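Local coordinates for protein putative aminooxidase (Propionibacterium acnes, PDB 2BA9) that isomerises polyunsaturated fatty acids, producing conjugated linoleic acid, and binds flavin-adenine dinucleotide, in a family with the flavin-containing amine oxidoreductases, at residues H52-E57 against W317-H322; D68-I73 against Q206-H211; K80-K85 against T200-T205. One frame throughout, in Å; residues are numbered along the deposited sequence.

Contact 1 (H52-E57 against W317-H322); sequences HGRRYE and WADDPH
Arg-54 lies flat over one face of the Trp-317 indole, its guanidinium and the ring planes only 18° apart and their centres 4.3 Å from each other. CD of Arg-54 sits squarely above the six-membered ring of Trp-317, 3.8 Å from that centroid, in a CH-pi contact, while CZ stands off-centre over the five-membered ring as a cation-pi partner. Arginine suits this place because its aliphatic shaft and its flat charged end can both use the same aromatic surface. The bend at chi3 (-90°) turns the guanidinium along the ring, and its far end meets Asp-319. NH1 and NH2 of Arg-54 both converge end-on on OD1 of Asp-319, each at 3.2 Å, in a salt bridge. The carboxylate stands almost perpendicular (89°) to the guanidinium, and the bonds are bent. NH2 of Arg-54 also gives a hydrogen to a water, which in turn donates to OD2 of Asp-320 at 2.7 Å. At the other end of the stack the indole edge faces the backbone: NE1 of Trp-317 makes a weak bond to O of Arg-55, 3.3 Å away, and that carbonyl also accepts from Arg-316.

The contact lies at the surface of the FAD-binding amine-oxidase-like fold, joining the short strand 54-55 to the loop between strands 310-315 and 325-330. A type I turn from Trp-317 to Asp-320 brings the indole and the carboxylate of Asp-319 onto the same arginine. From the last residue of that turn, OD1 of Asp-320 accepts from N of His-322 at 2.7 Å, an Asx turn that fixes this carboxylate while OD2 holds the water. Behind the first shell, the indole also packs on Pro-84 and Gln-323, and O of Trp-317 accepts from the hydroxyl of Tyr-291.

Contact 2 (D68-I73 against Q206-H211); sequences DTIQEI and QAMFEH
Helix segments 68-73 and 206-211 cross at 55° with their axes 11.3 Å apart at closest approach, and the nearest alpha carbons, those of Ile-73 and Met-208, are still 7.8 Å from each other. Such a wide helix-helix packing is bridged by long apolar side chains, here within the FAD-binding fold shared with the amine oxidoreductases, where a glycine pattern consistent with the Rossmann type runs into helix 16-28. Four buried residues carry it: Ile-70 and Ile-73, one helical turn apart, meet the consecutive pair Met-208 and Phe-209. Isoleucine suits the first helix because its two branches can serve different neighbours. CG2 of Ile-70 touches CE of Met-208 at 3.9 Å, whereas CD1 of Ile-70, on the other branch, approaches the edge of the Phe-209 ring at CZ, 4.2 Å away. Met-208 answers with an unbranched chain: CG lies between its backbone N and carbonyl carbon (chi1 61°), and the chain runs extended from there, carrying the terminal methyl across the gap to meet Ile-70 at about a right angle.

The association is apolar throughout and modest in area, 175 Å² over both sides, in keeping with the wide spacing; the same residues also pack elsewhere. Ile-73 touches Met-23, and Phe-209 touches Pro-16 and Leu-19, so both residues also pack on helix 16-28; Ile-70 turns to Phe-408 as well. The side chain of Phe-209 comes within about 7 Å of the bound FAD. The Phe-209 and Ile-73 side chains cross at about a right angle, with CD1 of Ile-73 3.8 Å from CE1 of Phe-209.

Contact 3 (K80-K85 against T200-T205); sequences KVDGPK and TWADGT
Thr-200 faces Gly-83 and Pro-84 with both its hydroxyl and its carbonyl engaged: OG1 of Thr-200 donates to O of Pro-84 at 2.8 Å, and O of Thr-200 accepts from N of Gly-83 at 2.9 Å. In the hydroxyl bond the donor lies well above the plane of the Pro-84 carbonyl. Threonine serves here because chi1 (64°) sets OG1 between the backbone N and the carbonyl carbon, on the side of the passing chain, while CG2 lies in van der Waals contact beside the same Pro-84 oxygen. The backbones run very close, with alpha carbons of Gly-83 and Trp-201 just 3.8 Å apart; glycine, with no side chain, allows the two to come this near.

Asp-82 extends the polar network. Its OD1 accepts from N of Ala-202 at 3.0 Å in a fairly straight bond (159°), although the donor comes from above the carboxylate plane. The same oxygen takes a hydrogen from a water that accepts from N of Asp-203, thus serving two successive amides of the type I turn from Trp-201 to Gly-204, one directly and one through water. A second water donates both to OD2 of Asp-82 and to OD2 of Asp-203, and may ease the nearness of these two carboxylates. The turn closes on itself through Gly-204 N to Trp-201 O at 3.0 Å, and that carbonyl also accepts from Arg-316.

Val-81 and the Trp-201 indole cross over each other, and both rest on Met-74 of helix 68-77. The contact therefore ties the loop between that helix and strand 88-91 to the turn leading into helix 204-215.

In the fold
Contact 2 is the buried member, wholly apolar; contact 3 is partly buried and relies on backbone and short polar groups; contact 1 lies at the surface and adds charge and stacking. Contacts 2 and 3 share helix 204-215 and its approach, and they meet where SD of Met-208 comes 3.6 Å from NE1 of Trp-201. Contact 1 joins both: Arg-55 forms a salt bridge with Glu-210, while Glu-57 accepts from the Thr-205 amide near the start of that helix, and Trp-317 packs against Ala-202. Along the chain the contacts are nested, contact 3 inside contact 2 and contact 2 inside contact 1.

Contact 1 (H52-E57 against W317-H322)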
loop_
_atom_site.group_PDB
_atom_site.type_symbol
_atom_site.label_atom_id
_atom_site.label_comp_id
_atom_site.label_asym_id
_atom_site.label_seq_id
_atom_site.Cartn_x
_atom_site.Cartn_y
_atom_site.Cartn_z
ATOM N N HIS A 52 -17.597 1.922 19.578
ATOM C CA HIS A 52 -18.279 1.015 20.501
ATOM C C HIS A 52 -17.349 -0.064 21.074
ATOM O O HIS A 52 -17.637 -1.254 20.975
ATOM C CB HIS A 52 -19.507 0.381 19.819
ATOM C CG HIS A 52 -20.690 1.302 19.702
ATOM N ND1 HIS A 52 -21.933 0.867 19.288
ATOM C CD2 HIS A 52 -20.824 2.626 19.962
ATOM C CE1 HIS A 52 -22.775 1.886 19.270
ATOM N NE2 HIS A 52 -22.131 2.964 19.685
ATOM N N GLY A 53 -16.225 0.362 21.648
ATOM C CA GLY A 53 -15.345 -0.538 22.399
ATOM C C GLY A 53 -14.388 -1.396 21.584
ATOM O O GLY A 53 -13.641 -2.189 22.147
ATOM N N ARG A 54 -14.409 -1.253 20.261
ATOM C CA ARG A 54 -13.560 -2.061 19.384
ATOM C C ARG A 54 -13.064 -1.180 18.246
ATOM O O ARG A 54 -13.631 -0.126 17.973
ATOM C CB ARG A 54 -14.321 -3.279 18.819
ATOM C CG ARG A 54 -14.838 -4.246 19.891
ATOM C CD ARG A 54 -15.207 -5.622 19.359
ATOM N NE ARG A 54 -16.600 -5.698 18.941
ATOM C CZ ARG A 54 -17.268 -6.825 18.672
ATOM N NH1 ARG A 54 -16.680 -8.018 18.790
ATOM N NH2 ARG A 54 -18.541 -6.756 18.293
ATOM N N ARG A 55 -11.990 -1.612 17.609
ATOM C CA ARG A 55 -11.382 -0.835 16.554
ATOM C C ARG A 55 -11.772 -1.356 15.186
ATOM O O ARG A 55 -11.804 -2.563 14.939
ATOM C CB ARG A 55 -9.856 -0.810 16.703
ATOM C CG ARG A 55 -9.391 -0.248 18.047
ATOM C CD ARG A 55 -7.910 -0.386 18.258
ATOM N NE ARG A 55 -7.137 0.595 17.497
ATOM C CZ ARG A 55 -5.833 0.821 17.655
ATOM N NH1 ARG A 55 -5.122 0.140 18.545
ATOM N NH2 ARG A 55 -5.231 1.743 16.920
ATOM N N TYR A 56 -12.042 -0.429 14.281
ATOM C CA TYR A 56 -12.273 -0.781 12.894
ATOM C C TYR A 56 -11.111 -0.252 12.059
ATOM O O TYR A 56 -10.278 0.511 12.554
ATOM C CB TYR A 56 -13.619 -0.241 12.406
ATOM C CG TYR A 56 -13.763 1.261 12.452
ATOM C CD1 TYR A 56 -13.542 2.033 11.321
ATOM C CD2 TYR A 56 -14.142 1.907 13.620
ATOM C CE1 TYR A 56 -13.697 3.414 11.347
ATOM C CE2 TYR A 56 -14.297 3.282 13.658
ATOM C CZ TYR A 56 -14.070 4.030 12.517
ATOM O OH TYR A 56 -14.220 5.397 12.554
ATOM N N GLU A 57 -11.061 -0.672 10.798
ATOM C CA GLU A 57 -9.954 -0.339 9.928
ATOM C C GLU A 57 -10.433 0.678 8.894
ATOM O O GLU A 57 -11.378 0.431 8.120
ATOM C CB GLU A 57 -9.403 -1.590 9.233
ATOM C CG GLU A 57 -8.887 -2.718 10.148
ATOM C CD GLU A 57 -7.490 -2.476 10.728
ATOM O OE1 GLU A 57 -7.109 -1.294 10.946
ATOM O OE2 GLU A 57 -6.760 -3.481 10.964
ATOM N N TRP A 317 -16.659 -7.428 12.453
ATOM C CA TRP A 317 -17.167 -7.957 13.706
ATOM C C TRP A 317 -18.485 -8.656 13.444
ATOM O O TRP A 317 -19.518 -8.006 13.285
ATOM C CB TRP A 317 -17.356 -6.828 14.723
ATOM C CG TRP A 317 -16.085 -6.069 15.008
ATOM C CD1 TRP A 317 -15.835 -4.749 14.738
ATOM C CD2 TRP A 317 -14.895 -6.588 15.610
ATOM N NE1 TRP A 317 -14.570 -4.419 15.140
ATOM C CE2 TRP A 317 -13.965 -5.528 15.672
ATOM C CE3 TRP A 317 -14.523 -7.844 16.102
ATOM C CZ2 TRP A 317 -12.693 -5.682 16.220
ATOM C CZ3 TRP A 317 -13.250 -7.997 16.644
ATOM C CH2 TRP A 317 -12.352 -6.920 16.695
ATOM N N ALA A 318 -18.439 -9.981 13.386
ATOM C CA ALA A 318 -19.577 -10.793 12.951
ATOM C C ALA A 318 -20.704 -10.841 13.984
ATOM O O ALA A 318 -21.867 -11.063 13.641
ATOM C CB ALA A 318 -19.106 -12.225 12.612
ATOM N N ASP A 319 -20.354 -10.614 15.245
ATOM C CA ASP A 319 -21.295 -10.765 16.337
ATOM C C ASP A 319 -22.127 -9.523 16.660
ATOM O O ASP A 319 -22.954 -9.567 17.566
ATOM C CB ASP A 319 -20.547 -11.204 17.591
ATOM C CG ASP A 319 -19.521 -10.194 18.028
ATOM O OD1 ASP A 319 -18.774 -9.726 17.152
ATOM O OD2 ASP A 319 -19.467 -9.861 19.228
ATOM N N ASP A 320 -21.942 -8.426 15.938
ATOM C CA ASP A 320 -22.673 -7.199 16.272
ATOM C C ASP A 320 -23.152 -6.479 15.017
ATOM O O ASP A 320 -22.349 -5.881 14.320
ATOM C CB ASP A 320 -21.785 -6.287 17.134
ATOM C CG ASP A 320 -22.439 -4.955 17.473
ATOM O OD1 ASP A 320 -23.540 -4.660 16.958
ATOM O OD2 ASP A 320 -21.840 -4.192 18.266
ATOM N N PRO A 321 -24.473 -6.504 14.748
ATOM C CA PRO A 321 -25.019 -5.890 13.531
ATOM C C PRO A 321 -25.022 -4.374 13.506
ATOM O O PRO A 321 -25.464 -3.778 12.509
ATOM C CB PRO A 321 -26.464 -6.392 13.478
ATOM C CG PRO A 321 -26.609 -7.371 14.587
ATOM C CD PRO A 321 -25.529 -7.112 15.570
ATOM N N HIS A 322 -24.559 -3.764 14.592
ATOM C CA HIS A 322 -24.487 -2.316 14.706
ATOM C C HIS A 322 -23.037 -1.840 14.635
ATOM O O HIS A 322 -22.754 -0.679 14.962
ATOM C CB HIS A 322 -25.144 -1.861 16.012
ATOM C CG HIS A 322 -26.550 -2.341 16.169
ATOM N ND1 HIS A 322 -27.530 -2.083 15.236
ATOM C CD2 HIS A 322 -27.138 -3.078 17.138
ATOM C CE1 HIS A 322 -28.663 -2.639 15.624
ATOM N NE2 HIS A 322 -28.454 -3.240 16.780
HETATM O O HOH W 1 -15.110 -1.355 15.455
HETATM O O HOH W 2 -19.333 -3.948 19.164
#

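Contact 2 (D68-I73 against Q206-H211)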
loop_
_atom_site.group_PDB
_atom_site.type_symbol
_atom_site.label_atom_id
_atom_site.label_comp_id
_atom_site.label_asym_id
_atom_site.label_seq_id
_atom_site.Cartn_x
_atom_site.Cartn_y
_atom_site.Cartn_z
ATOM N N ASP A 68 7.455 -11.581 6.212
ATOM C CA ASP A 68 8.596 -11.849 7.102
ATOM C C ASP A 68 9.023 -10.632 7.932
ATOM O O ASP A 68 9.253 -10.754 9.135
ATOM C CB ASP A 68 9.790 -12.395 6.309
ATOM C CG ASP A 68 9.595 -13.877 5.851
ATOM O OD1 ASP A 68 8.846 -14.643 6.498
ATOM O OD2 ASP A 68 10.215 -14.278 4.840
ATOM N N THR A 69 9.109 -9.460 7.300
ATOM C CA THR A 69 9.543 -8.249 8.012
ATOM C C THR A 69 8.506 -7.834 9.062
ATOM O O THR A 69 8.863 -7.486 10.181
ATOM C CB THR A 69 9.841 -7.096 7.042
ATOM O OG1 THR A 69 10.667 -7.587 5.970
ATOM C CG2 THR A 69 10.562 -5.964 7.751
ATOM N N ILE A 70 7.226 -7.911 8.717
ATOM C CA ILE A 70 6.180 -7.641 9.709
ATOM C C ILE A 70 6.255 -8.635 10.869
ATOM O O ILE A 70 6.032 -8.249 12.013
ATOM C CB ILE A 70 4.745 -7.614 9.115
ATOM C CG1 ILE A 70 4.657 -6.592 7.962
ATOM C CG2 ILE A 70 3.717 -7.280 10.215
ATOM C CD1 ILE A 70 5.344 -5.222 8.248
ATOM N N GLN A 71 6.605 -9.896 10.598
ATOM C CA GLN A 71 6.828 -10.858 11.683
ATOM C C GLN A 71 7.945 -10.393 12.613
ATOM O O GLN A 71 7.820 -10.492 13.841
ATOM C CB GLN A 71 7.152 -12.251 11.150
ATOM C CG GLN A 71 7.332 -13.300 12.251
ATOM C CD GLN A 71 6.105 -13.435 13.123
ATOM O OE1 GLN A 71 5.050 -13.863 12.657
ATOM N NE2 GLN A 71 6.231 -13.064 14.398
ATOM N N GLU A 72 9.027 -9.880 12.039
ATOM C CA GLU A 72 10.130 -9.319 12.844
ATOM C C GLU A 72 9.681 -8.149 13.732
ATOM O O GLU A 72 10.169 -7.986 14.871
ATOM C CB GLU A 72 11.268 -8.851 11.947
ATOM C CG GLU A 72 12.232 -9.940 11.533
ATOM C CD GLU A 72 13.310 -9.406 10.619
ATOM O OE1 GLU A 72 13.736 -8.248 10.810
ATOM O OE2 GLU A 72 13.721 -10.140 9.700
ATOM N N ILE A 73 8.769 -7.342 13.189
ATOM C CA ILE A 73 8.192 -6.210 13.900
ATOM C C ILE A 73 7.354 -6.695 15.071
ATOM O O ILE A 73 7.502 -6.178 16.178
ATOM C CB ILE A 73 7.341 -5.296 12.964
ATOM C CG1 ILE A 73 8.237 -4.593 11.940
ATOM C CG2 ILE A 73 6.576 -4.253 13.768
ATOM C CD1 ILE A 73 7.474 -3.779 10.893
ATOM N N GLN A 206 -3.024 -0.752 12.885
ATOM C CA GLN A 206 -2.351 0.412 13.476
ATOM C C GLN A 206 -1.655 0.072 14.801
ATOM O O GLN A 206 -0.601 0.628 15.104
ATOM C CB GLN A 206 -3.338 1.562 13.682
ATOM C CG GLN A 206 -2.684 2.873 14.173
ATOM C CD GLN A 206 -3.663 4.033 14.310
ATOM O OE1 GLN A 206 -4.877 3.828 14.472
ATOM N NE2 GLN A 206 -3.140 5.265 14.238
ATOM N N ALA A 207 -2.234 -0.862 15.566
ATOM C CA ALA A 207 -1.769 -1.171 16.926
ATOM C C ALA A 207 -0.288 -1.507 17.012
ATOM O O ALA A 207 0.406 -1.007 17.886
ATOM C CB ALA A 207 -2.586 -2.317 17.522
ATOM N N MET A 208 0.182 -2.372 16.110
ATOM C CA MET A 208 1.556 -2.862 16.164
ATOM C C MET A 208 2.599 -1.807 15.785
ATOM O O MET A 208 3.746 -1.884 16.211
ATOM C CB MET A 208 1.724 -4.128 15.301
ATOM C CG MET A 208 1.426 -3.970 13.811
ATOM S SD MET A 208 1.060 -5.579 13.048
ATOM C CE MET A 208 0.655 -5.088 11.358
ATOM N N PHE A 209 2.200 -0.828 14.984
ATOM C CA PHE A 209 3.071 0.289 14.656
ATOM C C PHE A 209 3.040 1.356 15.759
ATOM O O PHE A 209 4.029 2.038 15.998
ATOM C CB PHE A 209 2.699 0.851 13.295
ATOM C CG PHE A 209 2.976 -0.098 12.175
ATOM C CD1 PHE A 209 4.293 -0.355 11.773
ATOM C CD2 PHE A 209 1.945 -0.769 11.550
ATOM C CE1 PHE A 209 4.573 -1.257 10.741
ATOM C CE2 PHE A 209 2.207 -1.660 10.519
ATOM C CZ PHE A 209 3.529 -1.903 10.104
ATOM N N GLU A 210 1.907 1.484 16.447
ATOM C CA GLU A 210 1.877 2.278 17.672
ATOM C C GLU A 210 2.855 1.672 18.678
ATOM O O GLU A 210 3.691 2.375 19.240
ATOM C CB GLU A 210 0.455 2.370 18.234
ATOM C CG GLU A 210 -0.454 3.208 17.367
ATOM C CD GLU A 210 -1.913 3.189 17.803
ATOM O OE1 GLU A 210 -2.438 2.148 18.264
ATOM O OE2 GLU A 210 -2.553 4.233 17.630
ATOM N N HIS A 211 2.807 0.355 18.848
ATOM C CA HIS A 211 3.698 -0.313 19.792
ATOM C C HIS A 211 5.165 -0.318 19.337
ATOM O O HIS A 211 6.066 -0.170 20.154
ATOM C CB HIS A 211 3.235 -1.734 20.038
ATOM C CG HIS A 211 1.824 -1.830 20.514
ATOM N ND1 HIS A 211 1.053 -2.952 20.318
ATOM C CD2 HIS A 211 1.031 -0.930 21.147
ATOM C CE1 HIS A 211 -0.146 -2.751 20.834
ATOM N NE2 HIS A 211 -0.186 -1.530 21.338
#

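Contact 3 (K80-K85 against T200-T205)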
loop_
_atom_site.group_PDB
_atom_site.type_symbol
_atom_site.label_atom_id
_atom_site.label_comp_id
_atom_site.label_asym_id
_atom_site.label_seq_id
_atom_site.Cartn_x
_atom_site.Cartn_y
_atom_site.Cartn_z
ATOM N N LYS A 80 0.491 -10.088 18.290
ATOM C CA LYS A 80 0.153 -11.382 17.719
ATOM C C LYS A 80 -0.892 -11.184 16.647
ATOM O O LYS A 80 -1.683 -10.240 16.699
ATOM C CB LYS A 80 -0.426 -12.333 18.785
ATOM C CG LYS A 80 0.327 -12.385 20.103
ATOM C CD LYS A 80 1.682 -13.049 19.957
ATOM C CE LYS A 80 2.376 -13.225 21.299
ATOM N NZ LYS A 80 3.747 -13.808 21.127
ATOM N N VAL A 81 -0.905 -12.108 15.693
ATOM C CA VAL A 81 -1.974 -12.190 14.706
ATOM C C VAL A 81 -3.203 -12.761 15.426
ATOM O O VAL A 81 -3.283 -13.965 15.657
ATOM C CB VAL A 81 -1.543 -13.078 13.500
ATOM C CG1 VAL A 81 -2.698 -13.235 12.495
ATOM C CG2 VAL A 81 -0.315 -12.493 12.826
ATOM N N ASP A 82 -4.137 -11.893 15.803
ATOM C CA ASP A 82 -5.268 -12.302 16.652
ATOM C C ASP A 82 -6.624 -11.736 16.217
ATOM O O ASP A 82 -7.558 -11.731 16.993
ATOM C CB ASP A 82 -4.986 -11.936 18.124
ATOM C CG ASP A 82 -4.679 -10.435 18.330
ATOM O OD1 ASP A 82 -4.857 -9.628 17.388
ATOM O OD2 ASP A 82 -4.253 -10.059 19.449
ATOM N N GLY A 83 -6.732 -11.282 14.971
ATOM C CA GLY A 83 -7.960 -10.667 14.474
ATOM C C GLY A 83 -9.017 -11.668 14.022
ATOM O O GLY A 83 -8.766 -12.874 13.965
ATOM N N PRO A 84 -10.217 -11.172 13.684
ATOM C CA PRO A 84 -11.250 -12.097 13.220
ATOM C C PRO A 84 -10.917 -12.662 11.837
ATOM O O PRO A 84 -10.353 -11.955 10.993
ATOM C CB PRO A 84 -12.531 -11.247 13.200
ATOM C CG PRO A 84 -12.133 -9.836 13.477
ATOM C CD PRO A 84 -10.656 -9.765 13.687
ATOM N N LYS A 85 -11.254 -13.933 11.628
ATOM C CA LYS A 85 -10.943 -14.641 10.390
ATOM C C LYS A 85 -11.640 -13.939 9.230
ATOM O O LYS A 85 -12.748 -13.426 9.383
ATOM C CB LYS A 85 -11.392 -16.108 10.488
ATOM C CG LYS A 85 -10.824 -17.037 9.398
ATOM C CD LYS A 85 -11.386 -18.471 9.498
ATOM C CE LYS A 85 -10.512 -19.498 8.746
ATOM N NZ LYS A 85 -9.348 -19.999 9.556
ATOM N N THR A 200 -5.035 -10.949 10.300
ATOM C CA THR A 200 -5.737 -9.746 10.732
ATOM C C THR A 200 -5.408 -9.535 12.198
ATOM O O THR A 200 -4.917 -10.443 12.875
ATOM C CB THR A 200 -7.280 -9.843 10.600
ATOM O OG1 THR A 200 -7.792 -10.870 11.464
ATOM C CG2 THR A 200 -7.699 -10.135 9.159
ATOM N N TRP A 201 -5.709 -8.337 12.687
ATOM C CA TRP A 201 -5.374 -7.952 14.052
ATOM C C TRP A 201 -6.617 -7.414 14.753
ATOM O O TRP A 201 -7.285 -6.525 14.220
ATOM C CB TRP A 201 -4.249 -6.908 14.010
ATOM C CG TRP A 201 -2.965 -7.493 13.499
ATOM C CD1 TRP A 201 -1.971 -8.050 14.248
ATOM C CD2 TRP A 201 -2.557 -7.620 12.140
ATOM N NE1 TRP A 201 -0.960 -8.492 13.444
ATOM C CE2 TRP A 201 -1.294 -8.247 12.141
ATOM C CE3 TRP A 201 -3.124 -7.250 10.920
ATOM C CZ2 TRP A 201 -0.589 -8.520 10.966
ATOM C CZ3 TRP A 201 -2.425 -7.524 9.751
ATOM C CH2 TRP A 201 -1.165 -8.148 9.785
ATOM N N ALA A 202 -6.928 -7.968 15.928
ATOM C CA ALA A 202 -8.097 -7.544 16.736
ATOM C C ALA A 202 -8.068 -6.057 17.042
ATOM O O ALA A 202 -9.092 -5.373 16.939
ATOM C CB ALA A 202 -8.176 -8.331 18.062
ATOM N N ASP A 203 -6.883 -5.570 17.410
ATOM C CA ASP A 203 -6.678 -4.166 17.768
ATOM C C ASP A 203 -6.211 -3.341 16.582
ATOM O O ASP A 203 -5.697 -2.233 16.746
ATOM C CB ASP A 203 -5.696 -4.055 18.938
ATOM C CG ASP A 203 -6.335 -4.449 20.265
ATOM O OD1 ASP A 203 -7.287 -3.745 20.708
ATOM O OD2 ASP A 203 -5.894 -5.461 20.861
ATOM N N GLY A 204 -6.393 -3.884 15.385
ATOM C CA GLY A 204 -6.118 -3.158 14.158
ATOM C C GLY A 204 -4.672 -3.201 13.710
ATOM O O GLY A 204 -3.753 -3.401 14.530
ATOM N N THR A 205 -4.469 -3.022 12.403
ATOM C CA THR A 205 -3.126 -2.987 11.855
ATOM C C THR A 205 -2.338 -1.839 12.506
ATOM O O THR A 205 -1.132 -1.967 12.702
ATOM C CB THR A 205 -3.098 -2.856 10.312
ATOM O OG1 THR A 205 -3.884 -1.731 9.905
ATOM C CG2 THR A 205 -3.640 -4.115 9.641
HETATM O O HOH W 3 -4.569 -7.093 17.922
HETATM O O HOH W 4 -5.345 -8.068 20.664
#